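PDB 1U02: trehalose-6-phosphate phosphatase-related protein from Thermoplasma acidophilum, which removes the phosphate from trehalose 6-phosphate to release free trehalose, a magnesium-dependent step of trehalose biosynthesis. Local coordinates for residues V88-I92 and I140-E144. Sequence-based numbering, arbitrary orientation.
Sequences VFDRI and IFGVE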
# COMPACT_ATOMS: atom_id res chain seq x y z
N VAL A 88 -5.98 -10.90 16.95
CA VAL A 88 -4.74 -11.59 16.60
C VAL A 88 -3.55 -10.65 16.49
O VAL A 88 -2.52 -10.85 17.12
CB VAL A 88 -4.90 -12.36 15.28
CG1 VAL A 88 -3.59 -13.05 14.92
CG2 VAL A 88 -6.01 -13.39 15.41
N PHE A 89 -3.69 -9.60 15.69
CA PHE A 89 -2.60 -8.67 15.53
C PHE A 89 -2.25 -7.91 16.80
O PHE A 89 -1.11 -7.49 16.98
CB PHE A 89 -2.89 -7.74 14.35
CG PHE A 89 -2.73 -8.43 13.04
CD1 PHE A 89 -1.46 -8.78 12.58
CD2 PHE A 89 -3.84 -8.81 12.29
CE1 PHE A 89 -1.30 -9.50 11.39
CE2 PHE A 89 -3.69 -9.54 11.10
CZ PHE A 89 -2.41 -9.88 10.65
N ASP A 90 -3.22 -7.76 17.70
CA ASP A 90 -2.94 -7.10 18.98
C ASP A 90 -1.99 -8.01 19.76
O ASP A 90 -1.00 -7.55 20.33
CB ASP A 90 -4.22 -6.89 19.80
CG ASP A 90 -5.09 -5.77 19.27
OD1 ASP A 90 -4.53 -4.78 18.74
OD2 ASP A 90 -6.33 -5.87 19.39
N ARG A 91 -2.30 -9.31 19.77
CA ARG A 91 -1.48 -10.29 20.47
C ARG A 91 -0.11 -10.44 19.83
O ARG A 91 0.90 -10.59 20.53
CB ARG A 91 -2.19 -11.66 20.50
CG ARG A 91 -3.52 -11.65 21.26
CD ARG A 91 -3.91 -13.05 21.76
NE ARG A 91 -4.30 -13.98 20.70
CZ ARG A 91 -5.43 -13.89 20.00
NH1 ARG A 91 -6.30 -12.92 20.24
NH2 ARG A 91 -5.69 -14.79 19.06
N ILE A 92 -0.06 -10.40 18.50
CA ILE A 92 1.22 -10.53 17.80
C ILE A 92 2.16 -9.40 18.20
O ILE A 92 3.34 -9.63 18.47
CB ILE A 92 1.01 -10.52 16.27
CG1 ILE A 92 0.33 -11.83 15.84
CG2 ILE A 92 2.35 -10.35 15.55
CD1 ILE A 92 -0.08 -11.87 14.38
N ILE A 140 1.95 -19.84 14.35
CA ILE A 140 1.22 -19.90 15.61
C ILE A 140 -0.14 -19.20 15.53
O ILE A 140 -1.16 -19.76 15.94
CB ILE A 140 2.03 -19.26 16.75
CG1 ILE A 140 3.30 -20.08 16.98
CG2 ILE A 140 1.19 -19.18 18.02
CD1 ILE A 140 4.30 -19.41 17.92
N PHE A 141 -0.16 -17.99 14.98
CA PHE A 141 -1.39 -17.21 14.87
C PHE A 141 -2.19 -17.42 13.60
O PHE A 141 -3.28 -16.87 13.46
CB PHE A 141 -1.06 -15.73 15.03
CG PHE A 141 -0.65 -15.36 16.42
CD1 PHE A 141 -1.61 -15.00 17.37
CD2 PHE A 141 0.69 -15.39 16.80
CE1 PHE A 141 -1.24 -14.68 18.67
CE2 PHE A 141 1.07 -15.08 18.10
CZ PHE A 141 0.11 -14.72 19.04
N GLY A 142 -1.66 -18.22 12.68
CA GLY A 142 -2.37 -18.47 11.45
C GLY A 142 -2.47 -17.27 10.53
O GLY A 142 -3.50 -17.05 9.89
N VAL A 143 -1.41 -16.47 10.48
CA VAL A 143 -1.41 -15.31 9.60
C VAL A 143 -0.42 -15.55 8.47
O VAL A 143 0.30 -16.55 8.45
CB VAL A 143 -1.06 -14.01 10.36
CG1 VAL A 143 -2.23 -13.61 11.24
CG2 VAL A 143 0.19 -14.19 11.19
N GLU A 144 -0.39 -14.61 7.53
CA GLU A 144 0.45 -14.70 6.35
C GLU A 144 1.68 -13.81 6.43
O GLU A 144 1.64 -12.71 7.00
CB GLU A 144 -0.42 -14.35 5.15
CG GLU A 144 0.28 -14.20 3.81
CD GLU A 144 -0.73 -13.87 2.72
OE1 GLU A 144 -1.62 -14.71 2.47
OE2 GLU A 144 -0.62 -12.77 2.11
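With CG set beside its own backbone N and anti to the carbonyl carbon (chi1 -70°), the Phe-141 ring reaches helix 86-96 and lies against Val-88, Arg-91 and Ile-92. The same first torsion in Ile-92, also -70°, carries CG1 over one face of that ring. Ile-92 CG1 stands 3.8 Å from the centroid of the Phe-141 ring and close to the normal, a CH-pi contact displaced toward the CG-CD2 side. Val-88 CG1 packs 3.7 Å from Phe-141 CB and equally near CD1. Arg-91 passes the far part of the ring: its CB approaches Phe-141 CE1 at 3.7 Å, while NE lies at the ring edge, in plane, and the guanidinium is turned 39° from the ring plane. Beyond the helix end, Val-143 continues the apolar seam. Val-143 CG2 meets Ile-92 CD1 tip to tip at 4.0 Å, and Val-143 CG1 sits 3.8 Å from Phe-89 CZ. Cutting Phe-141 back to an alanine would probably strip Ile-92 CG1 of its ring face and Arg-91 of its neighbour, leaving Val-88 little more than the CB contact and a gap between the helices. Phe-89 and Ile-92 also pack on Val-115 of strand 114-118, tying the seam to the four-stranded antiparallel sheet. Helix 127-141 ends in a Schellman motif with Gly-142, at positive phi, as C-prime, Val-143 N bonded to Ala-138 O and Gly-142 N to Arg-139 O. It thus stops against helix 86-96 and the chain enters edge strand 144-147: helices packed on an antiparallel sheet, an alpha+beta arrangement consistent with the cap domain of a HAD phosphatase, away from the magnesium site.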